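Local coordinates for probable mannosyltransferase KTR4 (Saccharomyces cerevisiae, PDB 5A07), which is a probable mannosyltransferase with a GT-A-type fold, whose lumenal part holds guanosine-5'-diphosphate and a manganese ion, at residues H316-F321 with Y379-Y384; T385-C390 with C401-F406; V259-D264 with Q415-T420; E77-Q82 with W373-G378. All blocks are in the same frame, centred on the assembly; numbering follows the deposited sequence.

Interaction 1 (H316-F321 with Y379-Y384); sequences HFWTNF and YHHTPY. With MN (manganese (II) ion), chain G.
The six-membered end of Trp-318 pushes into a hollow formed by the bend from His-381 to Tyr-384, with its cis Pro-383. CH2 of Trp-318 leads, 3.2 Å from His-381 O, and that oxygen sits near the indole plane. Tyr-384 closes one face of the indole edge-to-face, with planes at 73°. The opposite face is filled by the amide of Asn-320, its ND2 3.1 Å above the plane. This amide is a second bump, stacked flat on the imidazole of His-381 (planes 8° apart), with ND2 of Asn-320 3.4 Å from CG of His-381. With its CG lodged between backbone N and carbonyl carbon (chi1 54°), Asn-320 brings OD1 to the edge of the Tyr-379 ring, accepting a bond of 2.6 Å from OH of Tyr-379. CB of Phe-321 lies over a face of that ring, a CH-pi contact. A water bridges OH of Tyr-379 and Asn-320 O. NE2 of His-381 binds the manganese ion at 2.4 Å; Glu-232 is a further ligand. The stack and the ND1 bond to Thr-382 O should limit rotation of the imidazole; with ND1 as donor, NE2 is the nitrogen left with a lone pair for the metal.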
loop_
_atom_site.group_PDB
_atom_site.type_symbol
_atom_site.label_atom_id
_atom_site.label_comp_id
_atom_site.label_asym_id
_atom_site.label_seq_id
_atom_site.Cartn_x
_atom_site.Cartn_y
_atom_site.Cartn_z
ATOM N N HIS B 316 0.013 2.945 -7.866
ATOM C CA HIS B 316 -0.363 2.112 -6.776
ATOM C C HIS B 316 0.043 2.709 -5.435
ATOM O O HIS B 316 0.988 3.489 -5.365
ATOM C CB HIS B 316 0.226 0.695 -6.973
ATOM C CG HIS B 316 1.721 0.659 -6.991
ATOM N ND1 HIS B 316 2.481 0.977 -8.108
ATOM C CD2 HIS B 316 2.598 0.387 -6.011
ATOM C CE1 HIS B 316 3.759 0.872 -7.800
ATOM N NE2 HIS B 316 3.857 0.499 -6.544
ATOM N N PHE B 317 -0.663 2.322 -4.389
ATOM C CA PHE B 317 -0.237 2.662 -3.024
ATOM C C PHE B 317 0.991 1.800 -2.763
ATOM O O PHE B 317 0.995 0.623 -3.088
ATOM C CB PHE B 317 -1.317 2.355 -2.014
ATOM C CG PHE B 317 -2.647 2.943 -2.398
ATOM C CD1 PHE B 317 -2.795 4.324 -2.426
ATOM C CD2 PHE B 317 -3.720 2.137 -2.736
ATOM C CE1 PHE B 317 -3.986 4.905 -2.877
ATOM C CE2 PHE B 317 -4.900 2.697 -3.137
ATOM C CZ PHE B 317 -5.029 4.073 -3.204
ATOM N N TRP B 318 1.996 2.385 -2.120
ATOM C CA TRP B 318 3.239 1.651 -1.887
ATOM C C TRP B 318 3.173 0.901 -0.590
ATOM O O TRP B 318 3.493 1.436 0.501
ATOM C CB TRP B 318 4.397 2.622 -1.886
ATOM C CG TRP B 318 5.729 1.941 -2.263
ATOM C CD1 TRP B 318 5.907 0.900 -3.105
ATOM C CD2 TRP B 318 7.005 2.336 -1.813
ATOM N NE1 TRP B 318 7.285 0.620 -3.224
ATOM C CE2 TRP B 318 7.959 1.497 -2.432
ATOM C CE3 TRP B 318 7.446 3.287 -0.908
ATOM C CZ2 TRP B 318 9.300 1.594 -2.153
ATOM C CZ3 TRP B 318 8.811 3.411 -0.695
ATOM C CH2 TRP B 318 9.701 2.586 -1.329
ATOM N N THR B 319 2.778 -0.337 -0.715
ATOM C CA THR B 319 2.259 -1.123 0.410
ATOM C C THR B 319 3.272 -1.548 1.489
ATOM O O THR B 319 2.877 -2.147 2.468
ATOM C CB THR B 319 1.573 -2.423 -0.099
ATOM O OG1 THR B 319 2.505 -3.133 -0.908
ATOM C CG2 THR B 319 0.292 -2.040 -0.915
ATOM N N ASN B 320 4.573 -1.256 1.356
ATOM C CA ASN B 320 5.445 -1.567 2.479
ATOM C C ASN B 320 4.967 -0.947 3.777
ATOM O O ASN B 320 5.266 -1.431 4.853
ATOM C CB ASN B 320 6.914 -1.305 2.173
ATOM C CG ASN B 320 7.207 0.104 1.673
ATOM O OD1 ASN B 320 7.027 1.068 2.385
ATOM N ND2 ASN B 320 7.731 0.193 0.488
ATOM N N PHE B 321 4.306 0.196 3.676
ATOM C CA PHE B 321 3.475 0.761 4.759
ATOM C C PHE B 321 2.031 0.675 4.316
ATOM O O PHE B 321 1.721 1.044 3.197
ATOM C CB PHE B 321 3.805 2.250 4.949
ATOM C CG PHE B 321 2.797 3.005 5.832
ATOM C CD1 PHE B 321 1.593 3.456 5.309
ATOM C CD2 PHE B 321 3.025 3.188 7.140
ATOM C CE1 PHE B 321 0.671 4.144 6.099
ATOM C CE2 PHE B 321 2.126 3.834 7.937
ATOM C CZ PHE B 321 0.942 4.312 7.436
ATOM N N TYR B 379 7.814 9.104 6.905
ATOM C CA TYR B 379 8.141 7.694 6.691
ATOM C C TYR B 379 9.103 7.497 5.556
ATOM O O TYR B 379 9.036 8.208 4.488
ATOM C CB TYR B 379 6.886 6.919 6.275
ATOM C CG TYR B 379 7.157 5.484 5.890
ATOM C CD1 TYR B 379 7.178 4.518 6.867
ATOM C CD2 TYR B 379 7.164 5.083 4.564
ATOM C CE1 TYR B 379 7.331 3.161 6.532
ATOM C CE2 TYR B 379 7.334 3.768 4.184
ATOM C CZ TYR B 379 7.451 2.788 5.212
ATOM O OH TYR B 379 7.546 1.454 4.909
ATOM N N HIS B 380 10.039 6.569 5.725
ATOM C CA HIS B 380 10.966 6.205 4.615
ATOM C C HIS B 380 11.146 4.738 4.493
ATOM O O HIS B 380 11.335 4.058 5.506
ATOM C CB HIS B 380 12.295 6.895 4.845
ATOM C CG HIS B 380 13.442 6.340 4.069
ATOM N ND1 HIS B 380 14.392 5.518 4.636
ATOM C CD2 HIS B 380 13.822 6.515 2.788
ATOM C CE1 HIS B 380 15.336 5.239 3.738
ATOM N NE2 HIS B 380 15.002 5.829 2.603
ATOM N N HIS B 381 11.143 4.266 3.244
ATOM C CA HIS B 381 11.602 2.950 2.869
ATOM C C HIS B 381 12.372 3.228 1.610
ATOM O O HIS B 381 11.876 3.887 0.660
ATOM C CB HIS B 381 10.412 2.035 2.567
ATOM C CG HIS B 381 10.753 0.643 2.080
ATOM N ND1 HIS B 381 11.422 0.379 0.916
ATOM C CD2 HIS B 381 10.498 -0.569 2.633
ATOM C CE1 HIS B 381 11.513 -0.931 0.737
ATOM N NE2 HIS B 381 10.964 -1.514 1.775
ATOM N N THR B 382 13.575 2.729 1.526
ATOM C CA THR B 382 14.390 3.067 0.340
ATOM C C THR B 382 13.650 2.817 -0.996
ATOM O O THR B 382 13.019 1.815 -1.119
ATOM C CB THR B 382 15.783 2.274 0.302
ATOM O OG1 THR B 382 16.478 2.714 -0.880
ATOM C CG2 THR B 382 15.624 0.767 0.184
ATOM N N PRO B 383 13.703 3.732 -1.961
ATOM C CA PRO B 383 14.402 5.022 -2.011
ATOM C C PRO B 383 13.512 6.263 -1.788
ATOM O O PRO B 383 13.926 7.377 -2.134
ATOM C CB PRO B 383 14.847 5.082 -3.460
ATOM C CG PRO B 383 13.744 4.431 -4.222
ATOM C CD PRO B 383 13.193 3.360 -3.302
ATOM N N TYR B 384 12.358 6.119 -1.152
ATOM C CA TYR B 384 11.385 7.230 -1.124
ATOM C C TYR B 384 10.997 7.599 0.270
ATOM O O TYR B 384 10.936 6.752 1.193
ATOM C CB TYR B 384 10.157 6.831 -1.941
ATOM C CG TYR B 384 10.405 6.497 -3.412
ATOM C CD1 TYR B 384 10.902 7.428 -4.278
ATOM C CD2 TYR B 384 10.146 5.241 -3.908
ATOM C CE1 TYR B 384 11.184 7.099 -5.570
ATOM C CE2 TYR B 384 10.350 4.897 -5.230
ATOM C CZ TYR B 384 10.855 5.845 -6.054
ATOM O OH TYR B 384 11.119 5.565 -7.329
HETATM MN MN MN G . 10.888 -3.931 1.880
HETATM O O HOH W 1 6.742 -0.461 6.824
HETATM O O HOH W 2 13.107 -3.805 1.052
HETATM O O HOH W 3 12.013 -3.947 3.991
#

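Interaction 2 (T385-C390 with C401-F406); sequences TNCPTC and CVPGKF
Cys-387 and Cys-401 each direct their side chains toward the opposite segment, and SG of Cys-387 joins SG of Cys-401 in a disulfide of 2.1 Å with a chi3 of 80°. The two ends are set differently: SG of Cys-387 extends opposite its own backbone N (chi1 -173°), whereas SG of Cys-401 is tucked between backbone N and carbonyl carbon (chi1 64°). Pro-403 flanks this bridge, its CD 4.1 Å from SG of Cys-387. The Pro-403 ring meets Thr-389 at about a right angle, CB of Pro-403 lying 3.5 Å from OG1 of Thr-389; that hydroxyl is hydrogen-bonded to Leu-80 O. At the other end CG2 of Thr-385 faces CB of Cys-401 at 4.1 Å. Two backbone bonds keep the chains in step: Gly-404 N donates to Cys-387 O over 2.9 Å, and Thr-385 N to Phe-406 O, also at 2.9 Å. Gly-404 belongs to a type II turn from Val-402 to Lys-405, at the positive phi that this turn places at its third position. The turn lies alongside the end of strand 384-386, an outer strand of a three-stranded antiparallel sheet, while Phe-406 stacks on Tyr-384 and reaches Leu-260 and Leu-262 of strand 256-262.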
loop_
_atom_site.group_PDB
_atom_site.type_symbol
_atom_site.label_atom_id
_atom_site.label_comp_id
_atom_site.label_asym_id
_atom_site.label_seq_id
_atom_site.Cartn_x
_atom_site.Cartn_y
_atom_site.Cartn_z
ATOM N N THR B 385 10.651 8.874 0.422
ATOM C CA THR B 385 10.318 9.427 1.718
ATOM C C THR B 385 9.098 10.337 1.625
ATOM O O THR B 385 9.009 11.157 0.708
ATOM C CB THR B 385 11.478 10.280 2.256
ATOM O OG1 THR B 385 12.638 9.450 2.432
ATOM C CG2 THR B 385 11.184 10.833 3.573
ATOM N N ASN B 386 8.159 10.178 2.578
ATOM C CA ASN B 386 7.131 11.156 2.846
ATOM C C ASN B 386 7.606 11.965 4.060
ATOM O O ASN B 386 7.649 11.427 5.174
ATOM C CB ASN B 386 5.804 10.456 3.184
ATOM C CG ASN B 386 4.722 11.442 3.540
ATOM O OD1 ASN B 386 4.398 12.366 2.741
ATOM N ND2 ASN B 386 4.127 11.258 4.716
ATOM N N CYS B 387 7.930 13.237 3.856
ATOM C CA CYS B 387 8.499 14.078 4.909
ATOM C C CYS B 387 7.716 15.394 4.989
ATOM O O CYS B 387 7.956 16.285 4.159
ATOM C CB CYS B 387 9.969 14.360 4.628
ATOM S SG CYS B 387 10.717 15.234 6.054
ATOM N N PRO B 388 6.732 15.496 5.913
ATOM C CA PRO B 388 5.875 16.681 5.898
ATOM C C PRO B 388 6.545 17.887 6.562
ATOM O O PRO B 388 7.650 17.742 7.146
ATOM C CB PRO B 388 4.663 16.244 6.737
ATOM C CG PRO B 388 5.244 15.226 7.703
ATOM C CD PRO B 388 6.282 14.500 6.932
ATOM N N THR B 389 5.835 19.017 6.548
ATOM C CA THR B 389 6.301 20.238 7.120
ATOM C C THR B 389 5.491 20.563 8.380
ATOM O O THR B 389 4.256 20.408 8.387
ATOM C CB THR B 389 6.132 21.365 6.091
ATOM O OG1 THR B 389 7.005 21.153 4.982
ATOM C CG2 THR B 389 6.432 22.743 6.727
ATOM N N CYS B 390 6.196 20.932 9.459
ATOM C CA CYS B 390 5.599 21.330 10.731
ATOM C C CYS B 390 5.526 22.868 10.851
ATOM O O CYS B 390 6.317 23.562 10.203
ATOM C CB CYS B 390 6.510 20.880 11.902
ATOM S SG CYS B 390 6.650 19.088 11.914
ATOM N N CYS B 401 14.487 13.926 8.304
ATOM C CA CYS B 401 14.147 13.938 6.919
ATOM C C CYS B 401 14.007 15.403 6.455
ATOM O O CYS B 401 13.694 16.254 7.233
ATOM C CB CYS B 401 12.881 13.113 6.596
ATOM S SG CYS B 401 11.315 13.680 7.326
ATOM N N VAL B 402 14.282 15.632 5.187
ATOM C CA VAL B 402 14.146 16.944 4.532
ATOM C C VAL B 402 12.692 17.118 3.952
ATOM O O VAL B 402 12.282 16.359 3.104
ATOM C CB VAL B 402 15.160 17.026 3.411
ATOM C CG1 VAL B 402 14.974 18.299 2.589
ATOM C CG2 VAL B 402 16.555 16.919 4.029
ATOM N N PRO B 403 11.959 18.110 4.431
ATOM C CA PRO B 403 10.532 18.254 4.084
ATOM C C PRO B 403 10.356 18.368 2.620
ATOM O O PRO B 403 11.124 19.079 1.968
ATOM C CB PRO B 403 10.139 19.541 4.782
ATOM C CG PRO B 403 10.995 19.560 5.997
ATOM C CD PRO B 403 12.353 19.012 5.554
ATOM N N GLY B 404 9.476 17.521 2.075
ATOM C CA GLY B 404 9.126 17.523 0.698
ATOM C C GLY B 404 10.075 16.819 -0.222
ATOM O O GLY B 404 9.826 16.703 -1.412
ATOM N N LYS B 405 11.187 16.310 0.308
ATOM C CA LYS B 405 12.098 15.594 -0.559
ATOM C C LYS B 405 11.734 14.106 -0.712
ATOM O O LYS B 405 12.046 13.269 0.144
ATOM C CB LYS B 405 13.512 15.751 0.018
ATOM C CG LYS B 405 14.648 15.293 -0.865
ATOM C CD LYS B 405 14.675 16.172 -2.095
ATOM C CE LYS B 405 15.997 15.949 -2.834
ATOM N NZ LYS B 405 15.974 16.694 -4.114
ATOM N N PHE B 406 11.085 13.799 -1.816
ATOM C CA PHE B 406 10.528 12.516 -2.114
ATOM C C PHE B 406 11.652 11.497 -2.301
ATOM O O PHE B 406 11.525 10.370 -1.903
ATOM C CB PHE B 406 9.719 12.669 -3.401
ATOM C CG PHE B 406 9.266 11.430 -4.050
ATOM C CD1 PHE B 406 8.270 10.607 -3.445
ATOM C CD2 PHE B 406 9.722 11.087 -5.273
ATOM C CE1 PHE B 406 7.794 9.483 -4.059
ATOM C CE2 PHE B 406 9.238 9.937 -5.905
ATOM C CZ PHE B 406 8.230 9.169 -5.319
#

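Interaction 3 (V259-D264 with Q415-T420); sequences VLNLYD and QNCQAT
The ring of Tyr-263 presents its edge to the 415-420 backbone: Asn-416 O lies near the ring plane, 3.4 Å from CE1 of Tyr-263, and Gln-415 O also borders the edge. Cys-417 approaches obliquely, its SG 4.4 Å from the ring centroid and 31° off the normal, a sulfur-aromatic contact. That sulfur is in a disulfide with Cys-315, so the ring packs beside a covalent cross-link. At the hydroxyl end a water in the ring plane links OH of Tyr-263 to OG1 of Thr-420, which also bonds Asp-298. The backbones form a single beta bridge between Leu-262 and Asn-416: Tyr-263 N donates to Gln-415 O at 2.9 Å, and Cys-417 N to Asn-261 O at 2.8 Å. The bridge joins the end of strand 256-262, in the large mixed sheet of this GT-A-clan protein, to the residues just before helix 418-425. There Cys-417 is the N-cap, and Asn-416 makes an Asx turn, its OD1 accepting from Gln-418 N at 3.0 Å with the donor well above the carbonyl plane. With CG of Asn-261 trans to the backbone N (chi1 -168°), its OD1 comes 3.2 Å from CB of Cys-417 and accepts from Trp-295 NE1. Another water joins Tyr-263 O to Gln-415 OE1.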
loop_
_atom_site.group_PDB
_atom_site.type_symbol
_atom_site.label_atom_id
_atom_site.label_comp_id
_atom_site.label_asym_id
_atom_site.label_seq_id
_atom_site.Cartn_x
_atom_site.Cartn_y
_atom_site.Cartn_z
ATOM N N VAL B 259 0.942 6.273 2.712
ATOM C CA VAL B 259 1.853 7.423 2.719
ATOM C C VAL B 259 2.501 7.808 1.383
ATOM O O VAL B 259 2.829 9.028 1.170
ATOM C CB VAL B 259 2.965 7.359 3.805
ATOM C CG1 VAL B 259 2.408 7.428 5.201
ATOM C CG2 VAL B 259 3.825 6.119 3.661
ATOM N N LEU B 260 2.746 6.812 0.531
ATOM C CA LEU B 260 3.478 6.992 -0.673
ATOM C C LEU B 260 2.690 6.328 -1.837
ATOM O O LEU B 260 2.041 5.310 -1.636
ATOM C CB LEU B 260 4.914 6.384 -0.567
ATOM C CG LEU B 260 5.820 7.227 0.343
ATOM C CD1 LEU B 260 7.049 6.475 0.851
ATOM C CD2 LEU B 260 6.217 8.521 -0.376
ATOM N N ASN B 261 2.799 6.884 -3.034
ATOM C CA ASN B 261 1.913 6.526 -4.169
ATOM C C ASN B 261 2.784 6.607 -5.409
ATOM O O ASN B 261 3.267 7.669 -5.745
ATOM C CB ASN B 261 0.794 7.591 -4.153
ATOM C CG ASN B 261 -0.366 7.262 -5.044
ATOM O OD1 ASN B 261 -0.210 6.985 -6.258
ATOM N ND2 ASN B 261 -1.562 7.344 -4.464
ATOM N N LEU B 262 2.994 5.488 -6.084
ATOM C CA LEU B 262 4.008 5.332 -7.086
ATOM C C LEU B 262 3.494 4.669 -8.384
ATOM O O LEU B 262 2.514 3.952 -8.399
ATOM C CB LEU B 262 5.153 4.392 -6.583
ATOM C CG LEU B 262 5.884 4.695 -5.265
ATOM C CD1 LEU B 262 6.971 3.635 -4.992
ATOM C CD2 LEU B 262 6.481 6.073 -5.324
ATOM N N TYR B 263 4.276 4.850 -9.405
ATOM C CA TYR B 263 4.179 4.088 -10.630
ATOM C C TYR B 263 4.907 2.750 -10.385
ATOM O O TYR B 263 5.880 2.691 -9.643
ATOM C CB TYR B 263 4.803 4.815 -11.793
ATOM C CG TYR B 263 3.969 5.964 -12.273
ATOM C CD1 TYR B 263 4.024 7.210 -11.628
ATOM C CD2 TYR B 263 3.082 5.811 -13.298
ATOM C CE1 TYR B 263 3.219 8.284 -12.050
ATOM C CE2 TYR B 263 2.227 6.881 -13.715
ATOM C CZ TYR B 263 2.323 8.120 -13.086
ATOM O OH TYR B 263 1.478 9.166 -13.459
ATOM N N ASP B 264 4.480 1.733 -11.094
ATOM C CA ASP B 264 5.139 0.475 -11.046
ATOM C C ASP B 264 5.925 0.207 -12.340
ATOM O O ASP B 264 5.786 0.873 -13.330
ATOM C CB ASP B 264 4.111 -0.637 -10.830
ATOM C CG ASP B 264 4.662 -1.810 -9.941
ATOM O OD1 ASP B 264 5.862 -2.031 -9.886
ATOM O OD2 ASP B 264 3.892 -2.514 -9.323
ATOM N N GLN B 415 8.569 8.593 -10.941
ATOM C CA GLN B 415 7.898 7.479 -10.323
ATOM C C GLN B 415 6.829 7.882 -9.256
ATOM O O GLN B 415 6.114 7.062 -8.802
ATOM C CB GLN B 415 8.963 6.517 -9.717
ATOM C CG GLN B 415 9.978 5.991 -10.738
ATOM C CD GLN B 415 9.325 5.383 -11.930
ATOM O OE1 GLN B 415 8.633 4.415 -11.826
ATOM N NE2 GLN B 415 9.540 5.986 -13.112
ATOM N N ASN B 416 6.732 9.152 -8.927
ATOM C CA ASN B 416 5.751 9.673 -7.968
ATOM C C ASN B 416 4.388 9.843 -8.677
ATOM O O ASN B 416 4.318 10.531 -9.697
ATOM C CB ASN B 416 6.222 11.012 -7.452
ATOM C CG ASN B 416 5.508 11.447 -6.176
ATOM O OD1 ASN B 416 4.554 10.808 -5.713
ATOM N ND2 ASN B 416 5.951 12.539 -5.641
ATOM N N CYS B 417 3.367 9.178 -8.135
ATOM C CA CYS B 417 2.000 9.326 -8.619
ATOM C C CYS B 417 1.143 10.157 -7.700
ATOM O O CYS B 417 -0.047 10.310 -7.920
ATOM C CB CYS B 417 1.398 7.957 -8.898
ATOM S SG CYS B 417 -0.095 8.136 -9.921
ATOM N N GLN B 418 1.726 10.745 -6.652
ATOM C CA GLN B 418 0.939 11.414 -5.648
ATOM C C GLN B 418 0.163 12.632 -6.226
ATOM O O GLN B 418 -0.959 12.874 -5.797
ATOM C CB GLN B 418 1.773 11.816 -4.440
ATOM C CG GLN B 418 0.987 12.473 -3.294
ATOM C CD GLN B 418 0.104 11.464 -2.594
ATOM O OE1 GLN B 418 0.566 10.369 -2.235
ATOM N NE2 GLN B 418 -1.122 11.791 -2.409
ATOM N N ALA B 419 0.733 13.373 -7.192
ATOM C CA ALA B 419 0.033 14.500 -7.805
ATOM C C ALA B 419 -1.257 14.065 -8.456
ATOM O O ALA B 419 -2.249 14.774 -8.365
ATOM C CB ALA B 419 0.912 15.223 -8.827
ATOM N N THR B 420 -1.261 12.894 -9.091
ATOM C CA THR B 420 -2.472 12.356 -9.703
ATOM C C THR B 420 -3.568 12.062 -8.669
ATOM O O THR B 420 -4.736 12.431 -8.850
ATOM C CB THR B 420 -2.163 11.112 -10.563
ATOM O OG1 THR B 420 -1.305 11.512 -11.620
ATOM C CG2 THR B 420 -3.443 10.458 -11.119
HETATM O O HOH W 4 3.046 10.517 -1.064
HETATM O O HOH W 5 4.379 9.318 -3.269
HETATM O O HOH W 6 8.534 2.675 -9.986
HETATM O O HOH W 7 1.306 11.051 -11.979
#

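Interaction 4 (E77-Q82 with W373-G378); sequences EEFLLQ and WFRDIG
Arg-375 lays its guanidinium against Phe-79 and reaches the last turn of helix 65-80 from the type I beta turn spanning Phe-374 to Ile-377, which connects strands 371-373 and 379-381. The close-packed part is a layered one. CD2 of Phe-79 stands over the centre of one guanidinium face, 3.5 Å from CZ of Arg-375, although ring and guanidinium planes are 49° apart and so do not stack in parallel. Within its own segment Arg-375 covers Trp-373, with CG above a face of the indole. The indole edge meets the helix: CH2 of Trp-373 lies 3.9 Å from CD2 of Leu-80, and CZ3 of Trp-373 lies 4.2 Å from CD2 of Phe-79. NE1 of Trp-373 is hydrogen-bonded to Val-259 O, which links the indole to strand 256-262.

The looser side is polar and hydrated, toward the partly exposed Gln-82. One water joins NE of Arg-375 to Phe-79 O, and another joins NH1 of Arg-375 to NE2 of Gln-82. Phe-79 O also accepts from NH2 of Arg-375 and from Gln-82 N, which come from opposite faces of its carbonyl plane. The bend of Arg-375 at chi3 (71°) turns NH2 to the helix end, where it also donates to Gln-82 OE1 over 2.9 Å, nearly straight at 171° but from above the amide plane.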
loop_
_atom_site.group_PDB
_atom_site.type_symbol
_atom_site.label_atom_id
_atom_site.label_comp_id
_atom_site.label_asym_id
_atom_site.label_seq_id
_atom_site.Cartn_x
_atom_site.Cartn_y
_atom_site.Cartn_z
ATOM N N GLU B 77 4.825 19.514 -4.175
ATOM C CA GLU B 77 5.514 20.416 -3.316
ATOM C C GLU B 77 4.604 21.355 -2.531
ATOM O O GLU B 77 4.835 21.605 -1.351
ATOM C CB GLU B 77 6.537 21.207 -4.134
ATOM C CG GLU B 77 7.285 22.234 -3.324
ATOM C CD GLU B 77 8.309 23.071 -4.158
ATOM O OE1 GLU B 77 9.389 22.548 -4.524
ATOM O OE2 GLU B 77 8.063 24.283 -4.369
ATOM N N GLU B 78 3.565 21.849 -3.183
ATOM C CA GLU B 78 2.613 22.695 -2.489
ATOM C C GLU B 78 1.972 21.980 -1.361
ATOM O O GLU B 78 1.618 22.589 -0.340
ATOM C CB GLU B 78 1.533 23.188 -3.466
ATOM C CG GLU B 78 2.102 24.282 -4.376
ATOM C CD GLU B 78 1.248 24.618 -5.633
ATOM O OE1 GLU B 78 0.271 23.918 -5.965
ATOM O OE2 GLU B 78 1.641 25.569 -6.355
ATOM N N PHE B 79 1.771 20.669 -1.500
ATOM C CA PHE B 79 1.237 19.970 -0.354
ATOM C C PHE B 79 2.277 19.686 0.711
ATOM O O PHE B 79 2.039 19.876 1.896
ATOM C CB PHE B 79 0.474 18.688 -0.782
ATOM C CG PHE B 79 -0.953 18.967 -1.173
ATOM C CD1 PHE B 79 -1.225 19.701 -2.292
ATOM C CD2 PHE B 79 -2.014 18.528 -0.402
ATOM C CE1 PHE B 79 -2.523 20.074 -2.614
ATOM C CE2 PHE B 79 -3.328 18.812 -0.754
ATOM C CZ PHE B 79 -3.567 19.605 -1.863
ATOM N N LEU B 80 3.422 19.171 0.291
ATOM C CA LEU B 80 4.450 18.752 1.253
ATOM C C LEU B 80 5.057 19.916 2.009
ATOM O O LEU B 80 5.419 19.754 3.194
ATOM C CB LEU B 80 5.510 17.923 0.573
ATOM C CG LEU B 80 5.279 16.430 0.529
ATOM C CD1 LEU B 80 5.435 15.769 1.909
ATOM C CD2 LEU B 80 3.902 16.052 -0.027
ATOM N N LEU B 81 5.093 21.098 1.404
ATOM C CA LEU B 81 5.550 22.321 2.097
ATOM C C LEU B 81 4.505 23.031 2.842
ATOM O O LEU B 81 4.806 23.935 3.597
ATOM C CB LEU B 81 6.311 23.297 1.173
ATOM C CG LEU B 81 7.464 22.712 0.394
ATOM C CD1 LEU B 81 8.104 23.828 -0.448
ATOM C CD2 LEU B 81 8.482 22.014 1.279
ATOM N N GLN B 82 3.276 22.540 2.855
ATOM C CA GLN B 82 2.219 23.158 3.730
ATOM C C GLN B 82 2.456 22.711 5.156
ATOM O O GLN B 82 2.676 21.519 5.431
ATOM C CB GLN B 82 0.853 22.669 3.235
ATOM C CG GLN B 82 -0.386 23.068 4.009
ATOM C CD GLN B 82 -1.681 22.351 3.453
ATOM O OE1 GLN B 82 -1.737 21.790 2.332
ATOM N NE2 GLN B 82 -2.698 22.325 4.283
ATOM N N TRP B 373 -4.835 9.464 2.894
ATOM C CA TRP B 373 -3.408 9.777 2.782
ATOM C C TRP B 373 -2.881 10.356 4.103
ATOM O O TRP B 373 -3.236 11.481 4.500
ATOM C CB TRP B 373 -3.146 10.766 1.634
ATOM C CG TRP B 373 -1.720 11.144 1.445
ATOM C CD1 TRP B 373 -0.658 10.366 1.675
ATOM C CD2 TRP B 373 -1.221 12.330 0.887
ATOM N NE1 TRP B 373 0.504 11.014 1.385
ATOM C CE2 TRP B 373 0.182 12.245 0.910
ATOM C CE3 TRP B 373 -1.818 13.498 0.391
ATOM C CZ2 TRP B 373 0.994 13.242 0.418
ATOM C CZ3 TRP B 373 -1.025 14.484 -0.072
ATOM C CH2 TRP B 373 0.376 14.354 -0.074
ATOM N N PHE B 374 -2.030 9.573 4.789
ATOM C CA PHE B 374 -1.520 9.935 6.103
ATOM C C PHE B 374 -0.355 10.892 5.924
ATOM O O PHE B 374 0.831 10.533 6.098
ATOM C CB PHE B 374 -1.077 8.685 6.898
ATOM C CG PHE B 374 -2.180 8.075 7.696
ATOM C CD1 PHE B 374 -2.674 8.722 8.805
ATOM C CD2 PHE B 374 -2.756 6.846 7.305
ATOM C CE1 PHE B 374 -3.741 8.164 9.529
ATOM C CE2 PHE B 374 -3.789 6.314 8.035
ATOM C CZ PHE B 374 -4.298 6.967 9.146
ATOM N N ARG B 375 -0.684 12.135 5.592
ATOM C CA ARG B 375 0.332 13.147 5.319
ATOM C C ARG B 375 1.268 13.319 6.513
ATOM O O ARG B 375 2.466 13.615 6.335
ATOM C CB ARG B 375 -0.326 14.497 4.944
ATOM C CG ARG B 375 -1.015 14.457 3.578
ATOM C CD ARG B 375 -1.842 15.715 3.372
ATOM N NE ARG B 375 -0.999 16.917 3.161
ATOM C CZ ARG B 375 -1.480 18.150 3.036
ATOM N NH1 ARG B 375 -2.820 18.373 3.047
ATOM N NH2 ARG B 375 -0.655 19.165 2.897
ATOM N N ASP B 376 0.732 13.161 7.702
ATOM C CA ASP B 376 1.455 13.435 8.922
ATOM C C ASP B 376 2.438 12.332 9.305
ATOM O O ASP B 376 3.266 12.574 10.228
ATOM C CB ASP B 376 0.501 13.734 10.130
ATOM C CG ASP B 376 -0.586 12.637 10.348
ATOM O OD1 ASP B 376 -0.976 11.862 9.384
ATOM O OD2 ASP B 376 -1.128 12.544 11.480
ATOM N N ILE B 377 2.325 11.149 8.687
ATOM C CA ILE B 377 3.204 10.018 9.046
ATOM C C ILE B 377 4.471 10.148 8.213
ATOM O O ILE B 377 4.546 9.719 7.064
ATOM C CB ILE B 377 2.528 8.644 8.963
ATOM C CG1 ILE B 377 1.343 8.631 9.904
ATOM C CG2 ILE B 377 3.602 7.604 9.313
ATOM C CD1 ILE B 377 0.611 7.308 9.938
ATOM N N GLY B 378 5.474 10.814 8.792
ATOM C CA GLY B 378 6.754 10.945 8.159
ATOM C C GLY B 378 7.401 9.521 8.073
ATOM O O GLY B 378 7.464 8.816 9.090
HETATM O O HOH W 8 1.879 16.976 3.323
HETATM O O HOH W 9 -4.588 20.587 3.233
#

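Interaction 1 is the contact at the metal: His-381 binds manganese, and its side chain is about 3 Å from guanosine-5'-diphosphate. Interaction 3 lies farther off, its Leu-262 side chain about 10 Å from that ligand, and joins interaction 1 through strand pairing, with His-316 N 2.7 Å from Leu-262 O. Interaction 2 continues the strand pair of interaction 1, Asn-386 N lying 2.9 Å from Tyr-379 O, but its Thr-385 side chain is about 14 Å from manganese. Interactions 2 and 4 have centres 7 Å apart and meet where Asn-386 ND2 is 2.8 Å from Ile-377 O. Val-259 CG1, 3.6 Å from Phe-374 O, packs interaction 3 against interaction 4.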